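Local coordinates for peptidoglycan-recognition protein LB (PDB 7NSZ) that hydrolyses the amide link between N-acetylmuramoyl sugars and L-amino acids in bacterial peptidoglycan, using one zinc ion, as part of fly innate immunity, at residues Q35-Y40 with Y144-Y149; I43-M48 with T160-G165; H102-N107 with Q156-E161; I113-D118 with Q127-A132; K150-R155 with T178-T183. The protein carries 1 engineered substitution. All blocks are in the same frame, centred on the assembly; numbering follows the deposited sequence. Where two conformers were deposited one is given.

The zinc site organises most of this set. Contact 2 supplies two of its ligands, His-44 and Cys-162, and contact 5 the third, His-154. Contact 3 lies on the rim, its centre about 11 Å from that of contact 2, and reaches the metal's second shell where His-102 ND1 bonds to His-44 NE2 at 2.8 Å. Contact 4 packs helix 126-142 against the sheet, also about 11 Å from contact 2 between centres; there Ser-46 OG bonds to Gly-117 N at 2.8 Å. Contact 1, at the far end of strand 38-45, is about 23 Å from contact 2 between centres and joins contact 5 through a backbone hydrogen bond from Lys-150 N to Pro-39 O, 3.0 Å.

Contact 1: residues Q35-Y40 with Y144-Y149; sequences QGPAPY and YIDPAY
Ala-38 and Asp-146 are joined through a short parallel bridge, in which Ala-38 pairs with Ile-145. Ala-38 N donates to Tyr-144 O at 2.8 Å, and Asp-146 N donates to Ala-38 O at 2.8 Å, both bonds close to straight. The side chain to follow outward from here is that of Asp-146. Its CB rests 3.4 Å from Ala-38 O and 4.0 Å from Pro-39 CA. With CG anti to the backbone N (chi1 -165°), the carboxylate passes the Pro-37 ring at a slant, OD1 lying 4.1 Å from Pro-37 CG. A water placed between OD1 and Pro-37 O may bridge the segments, though its approach to OD1 is doubtfully short. OD2 turns back on its own chain: through its anti lone pair it accepts from Ala-148 N at 2.8 Å, an Asx turn inside the type I turn that runs from Asp-146 to Tyr-149. With an alanine here the N-H of Ala-148 would probably be left without its mate, and any water link to Pro-37 would go. Past the turn, Tyr-149 CA brings a C-H to Pro-39 O at 3.3 Å. Ile-145 leans on Val-140 of helix 126-142 and Val-111 of strand 110-115, Tyr-149 stacks on His-176, and strand 38-45 leads from this corner into the sheet, flanked by strands 110-115 and 149-153.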
# COMPACT_ATOMS: atom_id res chain seq x y z
N GLN A 35 1.71 -10.51 14.52
CA GLN A 35 0.95 -11.77 14.57
C GLN A 35 -0.52 -11.47 14.25
O GLN A 35 -1.00 -10.36 14.55
CB GLN A 35 1.18 -12.46 15.92
CG GLN A 35 2.59 -13.01 16.11
CD GLN A 35 3.62 -11.95 16.40
OE1 GLN A 35 3.49 -11.14 17.32
NE2 GLN A 35 4.69 -11.95 15.61
N GLY A 36 -1.19 -12.49 13.71
CA GLY A 36 -2.66 -12.54 13.56
C GLY A 36 -3.07 -11.69 12.37
O GLY A 36 -2.24 -10.98 11.75
N PRO A 37 -4.35 -11.72 11.99
CA PRO A 37 -4.81 -10.99 10.81
C PRO A 37 -4.76 -9.49 11.06
O PRO A 37 -5.06 -9.01 12.12
CB PRO A 37 -6.24 -11.47 10.61
CG PRO A 37 -6.68 -11.86 11.98
CD PRO A 37 -5.45 -12.42 12.66
N ALA A 38 -4.42 -8.73 10.04
CA ALA A 38 -4.30 -7.26 10.21
C ALA A 38 -5.68 -6.65 10.34
O ALA A 38 -6.54 -6.88 9.51
CB ALA A 38 -3.62 -6.67 9.02
N PRO A 39 -5.92 -5.81 11.37
CA PRO A 39 -7.22 -5.19 11.51
C PRO A 39 -7.41 -3.94 10.66
O PRO A 39 -8.53 -3.50 10.59
CB PRO A 39 -7.27 -4.87 13.02
CG PRO A 39 -5.85 -4.68 13.39
CD PRO A 39 -5.10 -5.72 12.59
N TYR A 40 -6.33 -3.41 10.04
CA TYR A 40 -6.42 -2.21 9.18
C TYR A 40 -5.75 -2.43 7.84
O TYR A 40 -4.74 -3.16 7.70
CB TYR A 40 -5.74 -1.02 9.84
CG TYR A 40 -6.39 -0.61 11.13
CD1 TYR A 40 -5.95 -1.13 12.33
CD2 TYR A 40 -7.52 0.21 11.13
CE1 TYR A 40 -6.56 -0.78 13.53
CE2 TYR A 40 -8.14 0.57 12.32
CZ TYR A 40 -7.66 0.07 13.50
OH TYR A 40 -8.33 0.48 14.63
N TYR A 144 -4.85 -13.24 6.26
CA TYR A 144 -3.85 -12.18 6.58
C TYR A 144 -4.52 -10.87 6.97
O TYR A 144 -3.86 -10.02 7.63
CB TYR A 144 -2.91 -11.90 5.40
CG TYR A 144 -2.10 -13.10 4.95
CD1 TYR A 144 -2.07 -13.43 3.61
CD2 TYR A 144 -1.36 -13.86 5.82
CE1 TYR A 144 -1.35 -14.51 3.13
CE2 TYR A 144 -0.65 -14.97 5.37
CZ TYR A 144 -0.66 -15.29 4.03
OH TYR A 144 0.05 -16.36 3.55
N ILE A 145 -5.75 -10.63 6.50
CA ILE A 145 -6.51 -9.38 6.79
C ILE A 145 -7.78 -9.76 7.54
O ILE A 145 -8.46 -10.72 7.10
CB ILE A 145 -6.84 -8.63 5.49
CG1 ILE A 145 -5.56 -8.24 4.77
CG2 ILE A 145 -7.70 -7.44 5.85
CD1 ILE A 145 -5.76 -7.54 3.48
N ASP A 146 -8.05 -9.13 8.67
CA ASP A 146 -9.27 -9.42 9.44
C ASP A 146 -10.48 -9.29 8.52
O ASP A 146 -10.60 -8.34 7.76
CB ASP A 146 -9.32 -8.47 10.62
CG ASP A 146 -10.32 -8.90 11.65
OD1 ASP A 146 -9.84 -9.33 12.72
OD2 ASP A 146 -11.55 -8.84 11.34
N PRO A 147 -11.45 -10.24 8.56
CA PRO A 147 -12.66 -10.09 7.77
C PRO A 147 -13.48 -8.84 8.09
O PRO A 147 -14.16 -8.42 7.22
CB PRO A 147 -13.49 -11.36 8.08
CG PRO A 147 -12.90 -11.90 9.35
CD PRO A 147 -11.45 -11.45 9.39
N ALA A 148 -13.31 -8.27 9.28
CA ALA A 148 -13.91 -6.98 9.68
C ALA A 148 -12.87 -5.86 9.69
O ALA A 148 -12.99 -4.90 10.49
CB ALA A 148 -14.54 -7.11 11.04
N TYR A 149 -11.94 -5.90 8.73
CA TYR A 149 -10.90 -4.85 8.66
C TYR A 149 -11.56 -3.47 8.53
O TYR A 149 -12.64 -3.29 7.93
CB TYR A 149 -9.91 -5.16 7.54
CG TYR A 149 -10.48 -5.04 6.16
CD1 TYR A 149 -10.41 -3.86 5.45
CD2 TYR A 149 -11.13 -6.11 5.55
CE1 TYR A 149 -11.01 -3.71 4.22
CE2 TYR A 149 -11.70 -5.98 4.30
CZ TYR A 149 -11.62 -4.79 3.61
OH TYR A 149 -12.16 -4.60 2.36
O HOH W 1 -7.64 -8.60 13.62

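Contact 2: residues I43-M48 with T160-G165; sequences IHHSYM and TECPGG. With ZN (zinc ion), chain B.
His-44 and Cys-162 come together on the zinc ion, which His-44 ND1 binds at 2.1 Å and Cys-162 SG at 2.3 Å; His-154 supplies the third protein ligand. The sulfur sits at the edge of the His-44 ring. On the other side of the histidine, NE2 bonds to His-102, a second-shell residue that helps fix the ring's rotation.

One hydrogen bond crosses the contact: His-45 N donates to Cys-162 SG at 3.4 Å. Within the loop, Thr-160 OG1 accepts from Cys-162 N, an ST turn just ahead of the ligand.

The His-45 ring is sandwiched by backbone. Pro-163 O lies 3.3 Å above one face, toward the rim, with Gly-164 N over the centre of that same face, and Tyr-47 N lies over the opposite one; ND1 bonds to Trp-119 N. The apolar share is small: Ile-43 CG2 meets Pro-163 CB at 4.2 Å, and the peptide bond before that proline is cis.

A metal-bound sulfur that also receives a backbone N-H is likely to have some of its electron density drawn off, which would temper its donation to the zinc of this amidase.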
# COMPACT_ATOMS: atom_id res chain seq x y z
N ILE A 43 -4.36 2.97 2.77
CA ILE A 43 -4.10 3.31 1.36
C ILE A 43 -3.23 4.55 1.24
O ILE A 43 -3.47 5.55 1.96
CB ILE A 43 -5.42 3.51 0.58
CG1 ILE A 43 -6.33 2.30 0.69
CG2 ILE A 43 -5.15 3.89 -0.85
CD1 ILE A 43 -5.75 1.00 0.20
N HIS A 44 -2.27 4.48 0.36
CA HIS A 44 -1.29 5.54 0.02
C HIS A 44 -1.26 5.78 -1.46
O HIS A 44 -1.60 4.87 -2.26
CB HIS A 44 0.13 5.14 0.51
CG HIS A 44 0.20 4.76 1.94
ND1 HIS A 44 0.58 5.72 2.88
CD2 HIS A 44 0.06 3.62 2.62
CE1 HIS A 44 0.64 5.18 4.05
NE2 HIS A 44 0.32 3.87 3.97
N HIS A 45 -0.75 6.96 -1.86
CA HIS A 45 -0.18 7.17 -3.19
C HIS A 45 1.32 7.38 -3.03
O HIS A 45 1.81 7.64 -1.93
CB HIS A 45 -0.84 8.29 -4.03
CG HIS A 45 -0.50 9.67 -3.60
ND1 HIS A 45 -0.83 10.72 -4.44
CD2 HIS A 45 0.02 10.20 -2.49
CE1 HIS A 45 -0.47 11.83 -3.84
NE2 HIS A 45 -0.02 11.57 -2.66
N SER A 46 2.05 7.23 -4.13
CA SER A 46 3.51 7.42 -4.03
C SER A 46 3.88 8.89 -4.22
O SER A 46 4.93 9.31 -3.67
CB SER A 46 4.28 6.56 -5.02
OG SER A 46 3.93 6.84 -6.37
N TYR A 47 3.10 9.63 -4.99
CA TYR A 47 3.34 11.03 -5.48
C TYR A 47 4.47 11.06 -6.51
O TYR A 47 4.22 11.43 -7.65
CB TYR A 47 3.53 12.00 -4.31
CG TYR A 47 3.84 13.39 -4.78
CD1 TYR A 47 2.91 14.12 -5.50
CD2 TYR A 47 5.14 13.87 -4.70
CE1 TYR A 47 3.24 15.35 -6.05
CE2 TYR A 47 5.49 15.11 -5.24
CZ TYR A 47 4.54 15.83 -5.94
OH TYR A 47 4.86 17.06 -6.45
N MET A 48 5.67 10.68 -6.09
CA MET A 48 6.82 10.42 -6.97
C MET A 48 7.42 9.11 -6.48
O MET A 48 7.71 8.99 -5.29
CB MET A 48 7.87 11.55 -6.87
CG MET A 48 7.33 12.91 -7.29
SD MET A 48 8.55 14.27 -7.14
CE MET A 48 9.49 14.01 -8.65
N THR A 160 -0.95 14.57 6.55
CA THR A 160 -0.47 14.35 5.17
C THR A 160 -1.66 14.50 4.22
O THR A 160 -2.77 14.24 4.69
CB THR A 160 0.12 12.95 4.98
OG1 THR A 160 0.59 12.87 3.65
CG2 THR A 160 -0.84 11.80 5.17
N GLU A 161 -1.41 14.82 2.98
CA GLU A 161 -2.36 14.82 1.84
C GLU A 161 -2.59 13.39 1.29
O GLU A 161 -3.64 13.14 0.69
CB GLU A 161 -1.73 15.69 0.77
CG GLU A 161 -2.54 15.90 -0.47
CD GLU A 161 -2.12 17.17 -1.20
OE1 GLU A 161 -2.84 17.59 -2.13
OE2 GLU A 161 -1.06 17.74 -0.86
N CYS A 162 -1.60 12.53 1.46
CA CYS A 162 -1.67 11.12 1.00
C CYS A 162 -3.00 10.50 1.45
O CYS A 162 -3.38 10.57 2.62
CB CYS A 162 -0.48 10.37 1.55
SG CYS A 162 -0.47 8.65 1.02
N PRO A 163 -3.74 9.76 0.58
CA PRO A 163 -3.36 9.31 -0.77
C PRO A 163 -3.78 10.18 -1.97
O PRO A 163 -3.90 9.71 -3.05
CB PRO A 163 -4.09 7.95 -0.85
CG PRO A 163 -5.41 8.22 -0.11
CD PRO A 163 -4.94 9.06 1.07
N GLY A 164 -3.91 11.49 -1.71
CA GLY A 164 -4.43 12.45 -2.70
C GLY A 164 -5.92 12.57 -2.55
O GLY A 164 -6.59 11.61 -2.28
N GLY A 165 -6.45 13.78 -2.72
CA GLY A 165 -7.89 14.01 -2.55
C GLY A 165 -8.73 13.15 -3.46
O GLY A 165 -9.74 12.67 -2.98
ZN ZN B . 0.96 7.72 2.53

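Contact 3: residues H102-N107 with Q156-E161; sequences HAPKYN and QVRDTE
Tyr-106 and Val-157 meet where two loops beside the zinc site face each other, one leading into strand 110-115 and the other following strand 149-153. Val-157 drives one methyl at the tyrosine: CG1 comes 3.5 Å from CE1 of Tyr-106, approaching the ring obliquely, and stays 4.0 Å from its OH. The other methyl, CG2, reaches back to Ala-103 CB at 4.4 Å. Beside this pair, Pro-104 and Arg-158 cross at about a right angle, Pro-104 CD lying 3.8 Å from Arg-158 CG. In the arginine, chi1 (-75°) and the bend at chi2 (-65°) lay CG and CD against the proline ring. No direct hydrogen bond joins the loops; a water donates to Pro-104 O at 2.8 Å and to Val-157 O.

In this amidase fold the first loop also serves the metal's second shell, since His-102 ND1 bonds to the zinc ligand His-44. Asn-107 stiffens it: OD1 accepts from His-102 N and from Ala-103 N, both at 2.9 Å, the two donors arriving from opposite faces of the amide plane. Tyr-106 N closes a turn onto Ala-103 O. A serine in place of Tyr-106 would probably open a gap beside Val-157 and leave the edge-to-face neighbour Tyr-40 without its ring partner. The tyrosine also touches Leu-152 of strand 149-153 and Ile-180.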
# COMPACT_ATOMS: atom_id res chain seq x y z
N HIS A 102 5.05 2.92 7.04
CA HIS A 102 4.16 3.74 6.19
C HIS A 102 3.14 4.53 7.01
O HIS A 102 2.62 5.48 6.44
CB HIS A 102 3.49 2.88 5.10
CG HIS A 102 2.58 1.83 5.64
ND1 HIS A 102 1.24 2.05 5.94
CD2 HIS A 102 2.85 0.57 6.06
CE1 HIS A 102 0.78 0.96 6.54
NE2 HIS A 102 1.77 0.04 6.67
N ALA A 103 2.76 4.10 8.18
CA ALA A 103 1.66 4.77 8.91
C ALA A 103 1.93 4.66 10.39
O ALA A 103 1.67 3.65 10.99
CB ALA A 103 0.35 4.12 8.55
N PRO A 104 2.49 5.74 11.00
CA PRO A 104 2.75 5.73 12.45
C PRO A 104 1.53 5.28 13.27
O PRO A 104 0.42 5.72 12.98
CB PRO A 104 3.13 7.19 12.72
CG PRO A 104 3.71 7.70 11.41
CD PRO A 104 2.91 6.97 10.32
N LYS A 105 1.76 4.40 14.23
CA LYS A 105 0.77 3.82 15.15
C LYS A 105 0.01 2.68 14.48
O LYS A 105 -0.70 1.96 15.21
CB LYS A 105 -0.27 4.84 15.65
CG LYS A 105 0.22 6.16 16.19
CD LYS A 105 0.91 5.93 17.47
CE LYS A 105 1.22 7.21 18.20
NZ LYS A 105 1.75 6.92 19.55
N TYR A 106 0.20 2.44 13.17
CA TYR A 106 -0.48 1.32 12.48
C TYR A 106 0.48 0.34 11.84
O TYR A 106 0.03 -0.60 11.18
CB TYR A 106 -1.41 1.88 11.41
CG TYR A 106 -2.61 2.58 12.00
CD1 TYR A 106 -2.55 3.87 12.49
CD2 TYR A 106 -3.81 1.91 12.10
CE1 TYR A 106 -3.66 4.49 13.04
CE2 TYR A 106 -4.92 2.48 12.69
CZ TYR A 106 -4.84 3.78 13.14
OH TYR A 106 -5.95 4.39 13.66
N ASN A 107 1.79 0.56 11.95
CA ASN A 107 2.75 -0.25 11.16
C ASN A 107 2.74 -1.71 11.56
O ASN A 107 2.98 -2.58 10.71
CB ASN A 107 4.15 0.34 11.29
CG ASN A 107 4.29 1.59 10.46
OD1 ASN A 107 3.85 1.66 9.31
ND2 ASN A 107 4.94 2.59 11.03
N GLN A 156 -5.90 10.11 7.36
CA GLN A 156 -6.75 9.97 8.55
C GLN A 156 -5.94 9.72 9.80
O GLN A 156 -6.52 9.86 10.90
CB GLN A 156 -7.76 8.86 8.30
CG GLN A 156 -8.74 9.24 7.21
CD GLN A 156 -9.67 8.11 6.90
OE1 GLN A 156 -9.38 7.20 6.10
NE2 GLN A 156 -10.83 8.07 7.53
N VAL A 157 -4.64 9.41 9.69
CA VAL A 157 -3.85 9.06 10.91
C VAL A 157 -2.62 9.97 11.06
O VAL A 157 -1.93 9.77 12.07
CB VAL A 157 -3.52 7.55 10.91
CG1 VAL A 157 -4.80 6.73 10.67
CG2 VAL A 157 -2.49 7.14 9.87
N ARG A 158 -2.34 10.82 10.08
CA ARG A 158 -1.17 11.72 10.16
C ARG A 158 -1.46 12.94 9.35
O ARG A 158 -2.36 12.97 8.49
CB ARG A 158 0.10 11.07 9.61
CG ARG A 158 0.70 10.03 10.53
CD ARG A 158 1.19 10.60 11.83
NE ARG A 158 2.05 11.76 11.65
CZ ARG A 158 2.34 12.61 12.62
NH1 ARG A 158 1.88 12.39 13.85
NH2 ARG A 158 3.06 13.67 12.32
N ASP A 159 -0.68 13.98 9.62
CA ASP A 159 -0.84 15.23 8.88
C ASP A 159 -0.18 15.06 7.52
O ASP A 159 1.01 15.35 7.39
CB ASP A 159 -0.26 16.36 9.73
CG ASP A 159 -0.21 17.69 9.03
OD1 ASP A 159 -1.06 17.94 8.13
OD2 ASP A 159 0.65 18.50 9.46
N THR A 160 -0.95 14.57 6.55
CA THR A 160 -0.47 14.35 5.17
C THR A 160 -1.66 14.50 4.22
O THR A 160 -2.77 14.24 4.69
CB THR A 160 0.12 12.95 4.98
OG1 THR A 160 0.59 12.87 3.65
CG2 THR A 160 -0.84 11.80 5.17
N GLU A 161 -1.41 14.82 2.98
CA GLU A 161 -2.36 14.82 1.84
C GLU A 161 -2.59 13.39 1.29
O GLU A 161 -3.64 13.14 0.69
CB GLU A 161 -1.73 15.69 0.77
CG GLU A 161 -2.54 15.90 -0.47
CD GLU A 161 -2.12 17.17 -1.20
OE1 GLU A 161 -2.84 17.59 -2.13
OE2 GLU A 161 -1.06 17.74 -0.86
O HOH W 2 -0.85 8.11 13.78

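Contact 4: residues I113-D118 with Q127-A132; sequences IVLIGD and QMLDAA
Met-128, Leu-129 and Ala-132 press one side of helix 126-142 onto Leu-115 and Ile-116 at the end of strand 110-115. This is the first half of a beta-alpha-beta crossover: the helix runs back antiparallel to the strand, their short axes 173° apart in direction and 10.0 Å from each other, and the chain then returns in strand 149-153, parallel to 110-115, with strand 38-45 lying between the two.

Met-128 comes closest to the first segment. Its chain runs extended through chi2 and then bends at chi3 (72°), a turn that sets the methyl CE over the backbone, 3.4 Å from Ile-116 O and 3.7 Å from Ile-116 N. The same methyl reaches Leu-115 CB at 3.9 Å, and the methionine and leucine chains lie alongside, running opposite ways. Trp-119 and Ile-84 of strand 82-84 close in on Met-128 from outside the two segments.

Leu-129 starts out pointing away from the strand, yet its CD2 swings back to meet CD2 of Leu-115 at 4.2 Å. Ile-116 itself turns to another helix, touching Met-62 and Met-65 of helix 55-72, so the strand's end is gripped by two helices.

Ala-132 lies one turn beyond Met-128, and its N makes the ordinary helical bond to Met-128 O at 3.1 Å. Its small side chain lets the leucine fork come in: CB of Ala-132 takes the other branch of Leu-115, CD1, at 4.2 Å.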
# COMPACT_ATOMS: atom_id res chain seq x y z
N ILE A 113 -0.81 -0.21 1.43
CA ILE A 113 -0.86 -0.44 -0.02
C ILE A 113 -0.62 0.88 -0.71
O ILE A 113 -1.40 1.82 -0.42
CB ILE A 113 -2.22 -1.04 -0.45
CG1 ILE A 113 -2.53 -2.35 0.28
CG2 ILE A 113 -2.27 -1.23 -1.97
CD1 ILE A 113 -3.99 -2.84 0.08
N VAL A 114 0.41 1.00 -1.51
CA VAL A 114 0.67 2.23 -2.28
C VAL A 114 0.20 2.02 -3.71
O VAL A 114 0.57 1.08 -4.41
CB VAL A 114 2.14 2.67 -2.20
CG1 VAL A 114 3.11 1.68 -2.82
CG2 VAL A 114 2.32 4.04 -2.82
N LEU A 115 -0.62 2.95 -4.20
CA LEU A 115 -0.97 3.04 -5.61
C LEU A 115 0.03 3.98 -6.27
O LEU A 115 0.05 5.16 -5.94
CB LEU A 115 -2.42 3.50 -5.83
CG LEU A 115 -3.46 2.38 -5.75
CD1 LEU A 115 -3.70 1.88 -4.36
CD2 LEU A 115 -4.80 2.87 -6.36
N ILE A 116 0.93 3.46 -7.07
CA ILE A 116 2.04 4.26 -7.64
C ILE A 116 1.42 5.38 -8.49
O ILE A 116 0.51 5.15 -9.31
CB ILE A 116 3.01 3.38 -8.45
CG1 ILE A 116 3.68 2.36 -7.53
CG2 ILE A 116 4.05 4.20 -9.19
CD1 ILE A 116 4.31 1.19 -8.25
N GLY A 117 1.85 6.60 -8.21
CA GLY A 117 1.42 7.80 -8.95
C GLY A 117 1.01 8.88 -8.00
O GLY A 117 1.04 8.72 -6.77
N ASP A 118 0.65 10.01 -8.63
CA ASP A 118 0.11 11.20 -7.95
C ASP A 118 -1.40 11.21 -8.17
O ASP A 118 -1.80 11.46 -9.31
CB ASP A 118 0.78 12.47 -8.49
CG ASP A 118 0.15 13.77 -7.98
OD1 ASP A 118 -0.58 13.76 -6.98
OD2 ASP A 118 0.51 14.84 -8.56
N GLN A 127 -7.80 -0.55 -13.68
CA GLN A 127 -6.97 -1.74 -13.39
C GLN A 127 -6.24 -1.59 -12.05
O GLN A 127 -5.98 -2.61 -11.40
CB GLN A 127 -6.01 -2.08 -14.54
CG GLN A 127 -4.93 -1.06 -14.82
CD GLN A 127 -5.32 0.05 -15.77
OE1 GLN A 127 -6.52 0.26 -16.00
NE2 GLN A 127 -4.33 0.78 -16.24
N MET A 128 -5.87 -0.37 -11.66
CA MET A 128 -5.21 -0.13 -10.35
C MET A 128 -6.24 -0.30 -9.25
O MET A 128 -5.95 -0.90 -8.22
CB MET A 128 -4.57 1.25 -10.30
CG MET A 128 -3.43 1.40 -11.29
SD MET A 128 -2.59 2.98 -11.07
CE MET A 128 -1.75 2.63 -9.53
N LEU A 129 -7.44 0.25 -9.42
CA LEU A 129 -8.49 0.15 -8.38
C LEU A 129 -8.90 -1.31 -8.17
O LEU A 129 -8.99 -1.79 -7.05
CB LEU A 129 -9.69 1.01 -8.72
CG LEU A 129 -9.39 2.48 -8.95
CD1 LEU A 129 -10.68 3.19 -9.40
CD2 LEU A 129 -8.76 3.18 -7.77
N ASP A 130 -9.09 -2.03 -9.28
CA ASP A 130 -9.41 -3.46 -9.23
C ASP A 130 -8.28 -4.26 -8.56
O ASP A 130 -8.56 -5.15 -7.73
CB ASP A 130 -9.66 -3.97 -10.64
CG ASP A 130 -11.00 -3.55 -11.23
OD1 ASP A 130 -11.85 -3.04 -10.46
OD2 ASP A 130 -11.21 -3.83 -12.43
N ALA A 131 -7.02 -3.97 -8.92
CA ALA A 131 -5.90 -4.71 -8.29
C ALA A 131 -5.91 -4.51 -6.79
O ALA A 131 -5.71 -5.46 -6.02
CB ALA A 131 -4.62 -4.25 -8.88
N ALA A 132 -6.13 -3.28 -6.31
CA ALA A 132 -6.09 -3.01 -4.86
C ALA A 132 -7.20 -3.81 -4.19
O ALA A 132 -6.98 -4.41 -3.18
CB ALA A 132 -6.15 -1.54 -4.54

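Contact 5: residues K150-R155 with T178-T183; sequences KLLGHR and THINDT. With ZN (zinc ion), chain B.
Leu-151 and Thr-178 share the one hydrogen bond between the segments. Thr-178 N donates to Leu-151 O at 3.2 Å, lying in the carbonyl plane and nearly end-on to it, with a C=O...N angle of 159°.

The apolar contacts come from the residues before and after Leu-151. Thr-178 OG1 is anti to its own N (chi1 -167°), which leaves CG2 facing the strand. That methyl touches Lys-150 along its aliphatic stem, 3.8 Å from CB and 3.8 Å from CG, before the lysine chain runs off. Leu-152 lies alongside Thr-178 in the same direction, its CD2 4.0 Å from CG2; the same leucine methyl makes a van der Waals approach to a carbonyl, 3.5 Å from Thr-178 O. Its other branch meets Ile-180 at about a right angle, CD1 of Leu-152 to CD1 of Ile-180 at 4.0 Å.

His-154, just past the strand, binds the zinc through ND1 but touches nothing of 178-183. Separately, Ile-180 N and Asn-181 N bond to the sulfonate of a buffer molecule, probably from the crystallisation liquor.

Within this chain strand 149-153 is the outermost strand of the sheet, paired on its inner side with strand 38-45; the start of the 178-183 segment meets its outer edge at Thr-178, whose O also takes Gln-156 NE2, and the chain then turns off into the 3-10 segment 180-182.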
# COMPACT_ATOMS: atom_id res chain seq x y z
N LYS A 150 -10.80 -2.48 8.99
CA LYS A 150 -11.13 -1.07 8.73
C LYS A 150 -10.21 -0.52 7.65
O LYS A 150 -8.96 -0.73 7.75
CB LYS A 150 -11.04 -0.21 9.97
CG LYS A 150 -12.15 -0.53 10.97
CD LYS A 150 -11.96 0.11 12.32
CE LYS A 150 -13.04 -0.34 13.28
NZ LYS A 150 -12.64 -1.57 14.01
N LEU A 151 -10.77 0.14 6.66
CA LEU A 151 -10.04 0.77 5.54
C LEU A 151 -9.86 2.26 5.82
O LEU A 151 -10.89 2.97 6.06
CB LEU A 151 -10.80 0.50 4.23
CG LEU A 151 -10.19 1.14 2.99
CD1 LEU A 151 -8.97 0.32 2.55
CD2 LEU A 151 -11.23 1.20 1.89
N LEU A 152 -8.61 2.75 5.71
CA LEU A 152 -8.29 4.18 5.96
C LEU A 152 -7.34 4.70 4.90
O LEU A 152 -6.65 3.91 4.26
CB LEU A 152 -7.58 4.31 7.31
CG LEU A 152 -8.30 3.81 8.54
CD1 LEU A 152 -7.32 3.77 9.73
CD2 LEU A 152 -9.51 4.68 8.87
N GLY A 153 -7.35 5.98 4.64
CA GLY A 153 -6.25 6.64 3.95
C GLY A 153 -5.24 7.14 4.96
O GLY A 153 -5.57 7.43 6.12
N HIS A 154 -4.01 7.27 4.52
CA HIS A 154 -2.93 7.81 5.36
C HIS A 154 -3.30 9.13 6.04
O HIS A 154 -3.01 9.26 7.22
CB HIS A 154 -1.70 7.92 4.50
CG HIS A 154 -0.41 8.20 5.18
ND1 HIS A 154 0.75 8.35 4.49
CD2 HIS A 154 -0.09 8.50 6.46
CE1 HIS A 154 1.73 8.67 5.32
NE2 HIS A 154 1.26 8.72 6.53
N ARG A 155 -3.99 10.00 5.31
CA ARG A 155 -4.34 11.35 5.84
C ARG A 155 -5.23 11.21 7.07
O ARG A 155 -5.36 12.24 7.77
CB ARG A 155 -5.03 12.16 4.75
CG ARG A 155 -6.32 11.55 4.23
CD ARG A 155 -7.20 12.53 3.46
NE ARG A 155 -6.49 13.02 2.30
CZ ARG A 155 -6.92 13.99 1.50
NH1 ARG A 155 -8.14 14.48 1.69
NH2 ARG A 155 -6.20 14.43 0.50
N THR A 178 -13.90 3.71 6.91
CA THR A 178 -14.44 4.30 8.14
C THR A 178 -13.69 5.55 8.54
O THR A 178 -12.64 5.88 7.98
CB THR A 178 -14.43 3.28 9.28
OG1 THR A 178 -15.22 3.74 10.38
CG2 THR A 178 -13.03 2.97 9.76
N HIS A 179 -14.30 6.31 9.45
CA HIS A 179 -13.67 7.47 10.11
C HIS A 179 -13.33 7.12 11.55
O HIS A 179 -14.15 6.58 12.27
CB HIS A 179 -14.54 8.73 10.01
CG HIS A 179 -14.55 9.34 8.68
ND1 HIS A 179 -13.65 10.26 8.25
CD2 HIS A 179 -15.39 9.12 7.64
CE1 HIS A 179 -13.96 10.64 7.01
NE2 HIS A 179 -15.02 9.91 6.61
N ILE A 180 -12.09 7.44 11.95
CA ILE A 180 -11.58 7.25 13.32
C ILE A 180 -12.51 7.97 14.33
O ILE A 180 -12.86 7.36 15.33
CB ILE A 180 -10.11 7.71 13.44
CG1 ILE A 180 -9.17 6.92 12.52
CG2 ILE A 180 -9.69 7.65 14.91
CD1 ILE A 180 -9.06 5.50 12.87
N ASN A 181 -12.97 9.17 14.00
CA ASN A 181 -13.79 9.95 14.97
C ASN A 181 -15.24 9.49 14.97
O ASN A 181 -16.02 10.09 15.75
CB ASN A 181 -13.58 11.44 14.78
CG ASN A 181 -13.95 11.95 13.42
OD1 ASN A 181 -14.58 11.22 12.63
ND2 ASN A 181 -13.59 13.19 13.13
N ASP A 182 -15.61 8.40 14.27
CA ASP A 182 -16.95 7.81 14.53
C ASP A 182 -17.03 7.26 15.95
O ASP A 182 -18.15 7.02 16.43
CB ASP A 182 -17.25 6.68 13.55
CG ASP A 182 -17.53 7.10 12.13
OD1 ASP A 182 -17.63 8.25 11.80
OD2 ASP A 182 -17.54 6.14 11.27
N THR A 183 -15.92 6.95 16.61
CA THR A 183 -15.96 6.50 18.03
C THR A 183 -15.39 7.59 18.92
O THR A 183 -14.27 8.07 18.70
CB THR A 183 -15.29 5.15 18.29
OG1 THR A 183 -13.88 5.26 18.47
CG2 THR A 183 -15.55 4.18 17.17
ZN ZN B . 0.96 7.72 2.53